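Polysaccharide deacetylase (Bacillus anthracis, PDB 2J13) probably removes acetyl groups from cell-wall peptidoglycan, as a zinc-binding carbohydrate esterase of family 4. Local coordinates at residues Thr38-Lys43 / Gly156-Arg161; Glu126-Glu131 / Leu163-Glu168. All coordinates share one frame; numbering follows the deposited sequence. Where two conformers were deposited one is given.

Interaction 1 of 2, residues Thr38-Lys43 / Gly156-Arg161; sequences TDLLQK and GVFSER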
ATOM      1  N   THR A  38      10.135 -13.536  -5.720  1.00 46.75           N
ATOM      2  CA  THR A  38      11.266 -12.606  -5.709  1.00 46.73           C
ATOM      3  C   THR A  38      11.661 -12.128  -7.102  1.00 46.57           C
ATOM      4  O   THR A  38      11.735 -10.919  -7.337  1.00 46.07           O
ATOM      5  CB  THR A  38      12.508 -13.241  -5.015  1.00 46.88           C
ATOM      6  OG1 THR A  38      12.118 -13.716  -3.723  1.00 47.57           O
ATOM      7  CG2 THR A  38      13.640 -12.230  -4.865  1.00 46.63           C
ATOM      8  N   ASP A  39      11.910 -13.048  -8.035  1.00 46.32           N
ATOM      9  CA  ASP A  39      12.327 -12.595  -9.361  1.00 46.12           C
ATOM     10  C   ASP A  39      11.161 -12.017 -10.183  1.00 43.88           C
ATOM     11  O   ASP A  39      11.391 -11.127 -10.994  1.00 43.78           O
ATOM     12  CB  ASP A  39      13.095 -13.645 -10.161  1.00 47.30           C
ATOM     13  CG  ASP A  39      14.150 -13.012 -11.093  1.00 51.13           C
ATOM     14  OD1 ASP A  39      14.353 -11.765 -11.046  1.00 54.97           O
ATOM     15  OD2 ASP A  39      14.777 -13.756 -11.885  1.00 55.19           O
ATOM     16  N   LEU A  40       9.937 -12.508  -9.995  1.00 41.45           N
ATOM     17  CA  LEU A  40       8.780 -11.864 -10.675  1.00 39.86           C
ATOM     18  C   LEU A  40       8.712 -10.391 -10.275  1.00 38.34           C
ATOM     19  O   LEU A  40       8.536  -9.509 -11.132  1.00 36.89           O
ATOM     20  CB  LEU A  40       7.447 -12.559 -10.371  1.00 39.63           C
ATOM     21  CG  LEU A  40       7.029 -13.790 -11.184  1.00 40.07           C
ATOM     22  CD1 LEU A  40       5.860 -14.520 -10.568  1.00 40.51           C
ATOM     23  CD2 LEU A  40       6.698 -13.405 -12.644  1.00 39.40           C
ATOM     24  N   LEU A  41       8.865 -10.110  -8.976  1.00 37.42           N
ATOM     25  CA  LEU A  41       8.808  -8.719  -8.502  1.00 37.27           C
ATOM     26  C   LEU A  41      10.001  -7.901  -8.978  1.00 37.55           C
ATOM     27  O   LEU A  41       9.866  -6.782  -9.456  1.00 36.33           O
ATOM     28  CB  LEU A  41       8.723  -8.673  -6.961  1.00 37.18           C
ATOM     29  CG  LEU A  41       7.361  -8.817  -6.299  1.00 39.23           C
ATOM     30  CD1 LEU A  41       6.674 -10.125  -6.610  1.00 41.80           C
ATOM     31  CD2 LEU A  41       7.520  -8.642  -4.770  1.00 36.91           C
ATOM     32  N   GLN A  42      11.189  -8.462  -8.823  1.00 38.43           N
ATOM     33  CA  GLN A  42      12.411  -7.812  -9.247  1.00 40.39           C
ATOM     34  C   GLN A  42      12.382  -7.318 -10.714  1.00 39.99           C
ATOM     35  O   GLN A  42      12.731  -6.172 -10.992  1.00 40.56           O
ATOM     36  CB  GLN A  42      13.573  -8.794  -9.027  1.00 40.69           C
ATOM     37  CG  GLN A  42      14.941  -8.290  -9.416  1.00 43.15           C
ATOM     38  CD  GLN A  42      15.998  -9.396  -9.351  1.00 44.01           C
ATOM     39  OE1 GLN A  42      15.759 -10.486  -8.801  1.00 48.64           O
ATOM     40  NE2 GLN A  42      17.174  -9.122  -9.923  1.00 47.82           N
ATOM     41  N   LYS A  43      11.948  -8.173 -11.636  1.00 39.37           N
ATOM     42  CA  LYS A  43      11.946  -7.833 -13.068  1.00 39.45           C
ATOM     43  C   LYS A  43      10.758  -6.955 -13.493  1.00 37.51           C
ATOM     44  O   LYS A  43      10.751  -6.397 -14.599  1.00 37.34           O
ATOM     45  CB  LYS A  43      11.912  -9.090 -13.941  1.00 39.95           C
ATOM     46  CG  LYS A  43      12.885 -10.220 -13.583  1.00 41.97           C
ATOM     47  CD  LYS A  43      12.714 -11.360 -14.602  1.00 42.94           C
ATOM     48  CE  LYS A  43      12.623 -12.748 -13.976  1.00 45.87           C
ATOM     49  NZ  LYS A  43      11.382 -13.006 -13.183  1.00 47.20           N
ATOM     50  N   GLY A 156      -3.752  -8.969  -3.010  1.00 21.89           N
ATOM     51  CA  GLY A 156      -2.394  -9.375  -3.305  1.00 22.91           C
ATOM     52  C   GLY A 156      -2.313 -10.380  -4.452  1.00 23.00           C
ATOM     53  O   GLY A 156      -1.325 -11.109  -4.580  1.00 24.37           O
ATOM     54  N   VAL A 157      -3.349 -10.401  -5.295  1.00 22.04           N
ATOM     55  CA  VAL A 157      -3.377 -11.314  -6.438  1.00 23.38           C
ATOM     56  C   VAL A 157      -2.665 -10.686  -7.629  1.00 22.98           C
ATOM     57  O   VAL A 157      -2.921  -9.510  -8.020  1.00 22.33           O
ATOM     58  CB  VAL A 157      -4.792 -11.766  -6.769  1.00 23.96           C
ATOM     59  CG1 VAL A 157      -4.821 -12.630  -8.056  1.00 26.90           C
ATOM     60  CG2 VAL A 157      -5.424 -12.517  -5.565  1.00 25.20           C
ATOM     61  N   PHE A 158      -1.800 -11.474  -8.249  1.00 23.51           N
ATOM     62  CA  PHE A 158      -1.016 -11.024  -9.392  1.00 23.65           C
ATOM     63  C   PHE A 158      -0.636 -12.181 -10.322  1.00 24.61           C
ATOM     64  O   PHE A 158      -0.678 -13.357  -9.913  1.00 25.13           O
ATOM     65  CB  PHE A 158       0.260 -10.311  -8.965  1.00 23.63           C
ATOM     66  CG  PHE A 158       1.261 -11.213  -8.281  1.00 24.54           C
ATOM     67  CD1 PHE A 158       1.092 -11.549  -6.941  1.00 25.03           C
ATOM     68  CD2 PHE A 158       2.334 -11.718  -8.979  1.00 26.82           C
ATOM     69  CE1 PHE A 158       1.990 -12.397  -6.294  1.00 25.10           C
ATOM     70  CE2 PHE A 158       3.242 -12.562  -8.340  1.00 25.78           C
ATOM     71  CZ  PHE A 158       3.045 -12.884  -6.993  1.00 24.47           C
ATOM     72  N   SER A 159      -0.259 -11.797 -11.532  1.00 24.49           N
ATOM     73  CA  SER A 159       0.474 -12.660 -12.480  1.00 24.76           C
ATOM     74  C   SER A 159       1.641 -11.900 -13.044  1.00 25.19           C
ATOM     75  O   SER A 159       1.792 -10.713 -12.840  1.00 24.10           O
ATOM     76  CB  SER A 159      -0.460 -13.114 -13.599  1.00 25.10           C
ATOM     77  OG  SER A 159      -0.917 -11.978 -14.326  1.00 25.46           O
ATOM     78  N   GLU A 160       2.513 -12.571 -13.784  1.00 26.01           N
ATOM     79  CA  GLU A 160       3.519 -11.866 -14.543  1.00 27.43           C
ATOM     80  C   GLU A 160       2.914 -10.754 -15.402  1.00 26.13           C
ATOM     81  O   GLU A 160       3.459  -9.642 -15.481  1.00 25.87           O
ATOM     82  CB  GLU A 160       4.304 -12.845 -15.437  1.00 28.11           C
ATOM     83  CG  GLU A 160       5.557 -12.209 -15.961  1.00 30.74           C
ATOM     84  CD  GLU A 160       6.296 -13.039 -17.014  1.00 32.33           C
ATOM     85  OE1 GLU A 160       5.687 -13.933 -17.658  1.00 37.75           O
ATOM     86  OE2 GLU A 160       7.503 -12.740 -17.186  1.00 39.15           O
ATOM     87  N   ARG A 161       1.804 -11.059 -16.063  1.00 26.35           N
ATOM     88  CA  ARG A 161       1.147 -10.077 -16.930  1.00 26.32           C
ATOM     89  C   ARG A 161       0.711  -8.829 -16.166  1.00 25.80           C
ATOM     90  O   ARG A 161       1.009  -7.714 -16.591  1.00 25.41           O
ATOM     91  CB  ARG A 161      -0.052 -10.685 -17.628  1.00 27.28           C
ATOM     92  CG  ARG A 161      -0.598  -9.763 -18.719  1.00 29.71           C
ATOM     93  CD  ARG A 161      -1.973 -10.097 -19.101  1.00 30.64           C
ATOM     94  NE  ARG A 161      -2.291  -9.429 -20.356  1.00 31.68           N
ATOM     95  CZ  ARG A 161      -1.876  -9.870 -21.533  1.00 31.41           C
ATOM     96  NH1 ARG A 161      -1.147 -10.984 -21.608  1.00 32.68           N
ATOM     97  NH2 ARG A 161      -2.179  -9.189 -22.631  1.00 32.00           N
TER
HETATM   98  O   HOH W   1       9.218 -11.561 -15.365  1.00 45.58           O
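Leu40, on helix 35-43, sends its two methyls to two different residues of 156-161, and these apolar touches make up the direct contact. CD1 lies at the edge of the Phe158 ring, near the ring plane, 4.0 Å from CE2. CD2 meets the aliphatic base of Glu160, 3.7 Å from its CG and equally near its CB, the two side chains crossing at about a right angle. With CG of Leu40 beside its backbone N and anti to the carbonyl carbon (chi1 -84°), the isobutyl group leaves the helix toward the start of helix 160-168.

Aromatic neighbours surround much of the Phe158 ring: it meets Tyr37, edge-to-face, His18 and Phe175, with Leu163 also touching it; Gly156 O lies in the ring plane at the edge. Backbone hydrogen bonds tie Phe158 to His18 of the small antiparallel sheet.

The polar part runs through water. One water donates to Glu160 OE2 at 2.8 Å and accepts a weak bond from Lys43 NZ at 3.4 Å, bridging charges whose atoms NZ and OE2 stand 5.6 Å apart. The other carboxylate oxygen, OE1, takes the backbone N-H of Thr14, while Lys43 NZ also makes a weak bond to Asp39 O within its own helix.

Glu160 therefore plays two parts: its CB and CG pack against one leucine methyl, and its carboxylate reaches Thr14 and a water. The chemistry implies a hydrophobic junction beside a carboxylate held by Thr14 N and water, to which the lysine is linked only weakly.

Interaction 2 of 2, residues Glu126-Glu131 / Leu163-Glu168; sequences EKLREE and LALTKE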
ATOM      1  N   GLU A 126      -7.761  -3.573 -21.110  1.00 29.35           N
ATOM      2  CA  GLU A 126      -8.519  -2.318 -21.142  1.00 30.35           C
ATOM      3  C   GLU A 126      -9.135  -2.015 -19.754  1.00 29.31           C
ATOM      4  O   GLU A 126      -9.064  -0.879 -19.250  1.00 28.30           O
ATOM      5  CB  GLU A 126      -9.580  -2.410 -22.259  1.00 32.07           C
ATOM      6  CG  GLU A 126     -10.439  -3.738 -22.354  1.00 36.30           C
ATOM      7  CD  GLU A 126      -9.773  -5.022 -23.046  1.00 39.02           C
ATOM      8  OE1 GLU A 126      -8.565  -5.124 -23.266  1.00 34.75           O
ATOM      9  OE2 GLU A 126     -10.523  -5.970 -23.363  1.00 46.32           O
ATOM     10  N   LYS A 127      -9.721  -3.033 -19.140  1.00 28.83           N
ATOM     11  CA  LYS A 127     -10.363  -2.908 -17.838  1.00 28.50           C
ATOM     12  C   LYS A 127      -9.320  -2.652 -16.768  1.00 26.82           C
ATOM     13  O   LYS A 127      -9.524  -1.794 -15.885  1.00 25.54           O
ATOM     14  CB  LYS A 127     -11.166  -4.177 -17.513  1.00 29.41           C
ATOM     15  CG  LYS A 127     -11.925  -4.153 -16.217  1.00 33.66           C
ATOM     16  CD  LYS A 127     -12.775  -2.886 -16.047  1.00 38.55           C
ATOM     17  CE  LYS A 127     -13.547  -2.905 -14.736  1.00 43.12           C
ATOM     18  NZ  LYS A 127     -13.928  -1.520 -14.256  1.00 46.48           N
ATOM     19  N   LEU A 128      -8.202  -3.361 -16.800  1.00 25.23           N
ATOM     20  CA  LEU A 128      -7.158  -3.103 -15.808  0.50 24.90           C
ATOM     21  C   LEU A 128      -6.645  -1.666 -15.907  1.00 24.96           C
ATOM     22  O   LEU A 128      -6.426  -0.987 -14.879  1.00 24.89           O
ATOM     23  CB  LEU A 128      -5.987  -4.086 -15.935  0.50 25.17           C
ATOM     24  CG  LEU A 128      -4.901  -3.870 -14.884  0.50 25.02           C
ATOM     25  CD1 LEU A 128      -5.490  -4.010 -13.463  0.50 23.73           C
ATOM     26  CD2 LEU A 128      -3.703  -4.792 -15.082  0.50 25.07           C
ATOM     27  N   ARG A 129      -6.469  -1.167 -17.130  1.00 24.43           N
ATOM     28  CA  ARG A 129      -5.970   0.196 -17.312  1.00 26.82           C
ATOM     29  C   ARG A 129      -6.990   1.166 -16.753  1.00 25.31           C
ATOM     30  O   ARG A 129      -6.605   2.125 -16.070  1.00 25.32           O
ATOM     31  CB  ARG A 129      -5.694   0.494 -18.808  1.00 27.11           C
ATOM     32  CG  ARG A 129      -4.419  -0.171 -19.283  1.00 30.87           C
ATOM     33  CD  ARG A 129      -3.857   0.378 -20.570  1.00 32.90           C
ATOM     34  NE  ARG A 129      -2.963  -0.621 -21.168  1.00 38.09           N
ATOM     35  CZ  ARG A 129      -3.358  -1.563 -22.026  1.00 39.30           C
ATOM     36  NH1 ARG A 129      -4.628  -1.654 -22.398  1.00 41.60           N
ATOM     37  NH2 ARG A 129      -2.468  -2.428 -22.494  1.00 39.58           N
ATOM     38  N   GLU A 130      -8.270   0.906 -16.961  1.00 24.42           N
ATOM     39  CA  GLU A 130      -9.334   1.822 -16.426  1.00 25.43           C
ATOM     40  C   GLU A 130      -9.380   1.752 -14.909  1.00 24.61           C
ATOM     41  O   GLU A 130      -9.511   2.778 -14.234  1.00 24.08           O
ATOM     42  CB  GLU A 130     -10.696   1.459 -16.989  1.00 26.99           C
ATOM     43  CG  GLU A 130     -10.737   1.735 -18.464  1.00 32.07           C
ATOM     44  CD  GLU A 130     -11.927   1.162 -19.219  1.00 39.96           C
ATOM     45  OE1 GLU A 130     -12.678   0.318 -18.679  1.00 44.08           O
ATOM     46  OE2 GLU A 130     -12.105   1.592 -20.389  1.00 44.77           O
ATOM     47  N   GLU A 131      -9.236   0.539 -14.372  1.00 23.46           N
ATOM     48  CA  GLU A 131      -9.264   0.335 -12.918  1.00 23.25           C
ATOM     49  C   GLU A 131      -8.162   1.118 -12.210  1.00 22.53           C
ATOM     50  O   GLU A 131      -8.417   1.634 -11.100  1.00 22.82           O
ATOM     51  CB  GLU A 131      -9.131  -1.165 -12.588  1.00 23.35           C
ATOM     52  CG  GLU A 131     -10.415  -1.969 -12.849  1.00 24.56           C
ATOM     53  CD  GLU A 131     -11.438  -1.786 -11.768  1.00 27.34           C
ATOM     54  OE1 GLU A 131     -11.041  -1.580 -10.599  1.00 28.15           O
ATOM     55  OE2 GLU A 131     -12.642  -1.838 -12.056  1.00 31.56           O
ATOM     56  N   LEU A 163       1.646  -7.620 -13.188  1.00 22.90           N
ATOM     57  CA  LEU A 163       2.822  -6.900 -12.732  1.00 23.30           C
ATOM     58  C   LEU A 163       3.429  -6.076 -13.839  1.00 23.11           C
ATOM     59  O   LEU A 163       3.688  -4.887 -13.686  1.00 24.29           O
ATOM     60  CB  LEU A 163       3.865  -7.885 -12.165  1.00 23.29           C
ATOM     61  CG  LEU A 163       3.469  -8.644 -10.931  1.00 23.82           C
ATOM     62  CD1 LEU A 163       4.539  -9.714 -10.585  1.00 24.04           C
ATOM     63  CD2 LEU A 163       3.228  -7.687  -9.719  1.00 25.09           C
ATOM     64  N   ALA A 164       3.625  -6.687 -15.003  1.00 23.66           N
ATOM     65  CA  ALA A 164       4.252  -5.993 -16.110  1.00 24.58           C
ATOM     66  C   ALA A 164       3.373  -4.844 -16.666  1.00 24.87           C
ATOM     67  O   ALA A 164       3.880  -3.797 -16.979  1.00 25.43           O
ATOM     68  CB  ALA A 164       4.642  -6.991 -17.218  1.00 24.62           C
ATOM     69  N   LEU A 165       2.067  -5.059 -16.750  1.00 25.78           N
ATOM     70  CA  LEU A 165       1.133  -4.020 -17.230  0.50 25.86           C
ATOM     71  C   LEU A 165       1.091  -2.844 -16.266  1.00 25.68           C
ATOM     72  O   LEU A 165       1.072  -1.675 -16.681  1.00 25.95           O
ATOM     73  CB  LEU A 165      -0.269  -4.594 -17.408  0.50 26.38           C
ATOM     74  CG  LEU A 165      -0.480  -5.670 -18.483  0.50 27.88           C
ATOM     75  CD1 LEU A 165      -1.903  -6.171 -18.424  0.50 29.58           C
ATOM     76  CD2 LEU A 165      -0.124  -5.155 -19.867  0.50 29.60           C
ATOM     77  N   THR A 166       1.114  -3.147 -14.979  1.00 25.06           N
ATOM     78  CA  THR A 166       1.130  -2.096 -13.946  1.00 24.09           C
ATOM     79  C   THR A 166       2.406  -1.243 -14.034  1.00 24.37           C
ATOM     80  O   THR A 166       2.327  -0.027 -14.011  1.00 24.24           O
ATOM     81  CB  THR A 166       0.949  -2.753 -12.553  1.00 23.76           C
ATOM     82  OG1 THR A 166      -0.316  -3.465 -12.546  1.00 23.20           O
ATOM     83  CG2 THR A 166       1.004  -1.686 -11.398  1.00 24.59           C
ATOM     84  N   LYS A 167       3.577  -1.870 -14.143  1.00 25.07           N
ATOM     85  CA  LYS A 167       4.837  -1.163 -14.331  1.00 26.90           C
ATOM     86  C   LYS A 167       4.854  -0.319 -15.606  1.00 27.27           C
ATOM     87  O   LYS A 167       5.338   0.809 -15.607  1.00 27.28           O
ATOM     88  CB  LYS A 167       6.004  -2.158 -14.375  1.00 26.95           C
ATOM     89  CG  LYS A 167       7.361  -1.570 -14.684  1.00 29.38           C
ATOM     90  CD  LYS A 167       8.386  -2.711 -14.755  1.00 29.92           C
ATOM     91  CE  LYS A 167       9.665  -2.352 -15.479  1.00 34.52           C
ATOM     92  NZ  LYS A 167      10.584  -3.565 -15.467  1.00 37.55           N
ATOM     93  N   GLU A 168       4.345  -0.886 -16.685  1.00 29.01           N
ATOM     94  CA  GLU A 168       4.297  -0.201 -17.973  1.00 31.22           C
ATOM     95  C   GLU A 168       3.482   1.079 -17.883  1.00 30.92           C
ATOM     96  O   GLU A 168       3.803   2.076 -18.556  1.00 31.93           O
ATOM     97  CB  GLU A 168       3.685  -1.171 -18.986  1.00 31.39           C
ATOM     98  CG  GLU A 168       3.562  -0.713 -20.422  1.00 34.85           C
ATOM     99  CD  GLU A 168       2.727  -1.727 -21.235  1.00 37.04           C
ATOM    100  OE1 GLU A 168       2.904  -2.962 -21.022  1.00 44.90           O
ATOM    101  OE2 GLU A 168       1.882  -1.300 -22.059  1.00 45.47           O
TER
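Leu128 of helix 125-143 meets Leu165 of helix 160-168, and these two side chains give most of the contact. From CB, which points toward the partner helix, the chain continues to CG, set anti to the backbone N (chi1 -178°), and there it forks. Branch CD2 does the touching: it lies 4.0 Å from Leu165 CD1 and 4.2 Å from Leu165 CB, and it is also 4.4 Å from Thr166 OG1. That hydroxyl is bonded to Thr162 O, one turn back in its own helix. Leu128 also packs on Phe120. Both leucines have a second conformer, which leaves the exact methyl distances doubtful.

Toward the surface, Leu165 CD2 lies oblique to the Arg129 guanidinium, 4.5 Å from NH2. The same NH2 stands 4.5 Å from Glu168 OE2, opposite charges that may attract, though beyond salt-bridge distance.

The axes of the two segments approach to 10.9 Å and cross at -50°. The helices are thus set rather far apart and meet through long side chains, Leu128 with Leu165, as two helices of the NodB homology fold of family 4 esterases, a distorted beta/alpha barrel with a core of parallel strands.

Helix 160-168 is common to both contacts: interaction 1 uses its first two residues and the short strand before it, interaction 2 residues 163-168. Their centres lie 13 Å apart, each 16 to 17 Å from the centre of the chain and on the same side of it. Along the sequence the segments alternate, 38-43, 126-131, 156-161, 163-168, so helix 160-168 joins the N-terminal helix 35-43 to helix 125-143. Direct links between the sites include Leu163 packing on Phe158 and Lys167 NZ bonding to Lys43 O at 3.0 Å. Helix 160-168 thus packs against both helix 35-43 and helix 125-143, bringing together parts of the chain far apart in sequence.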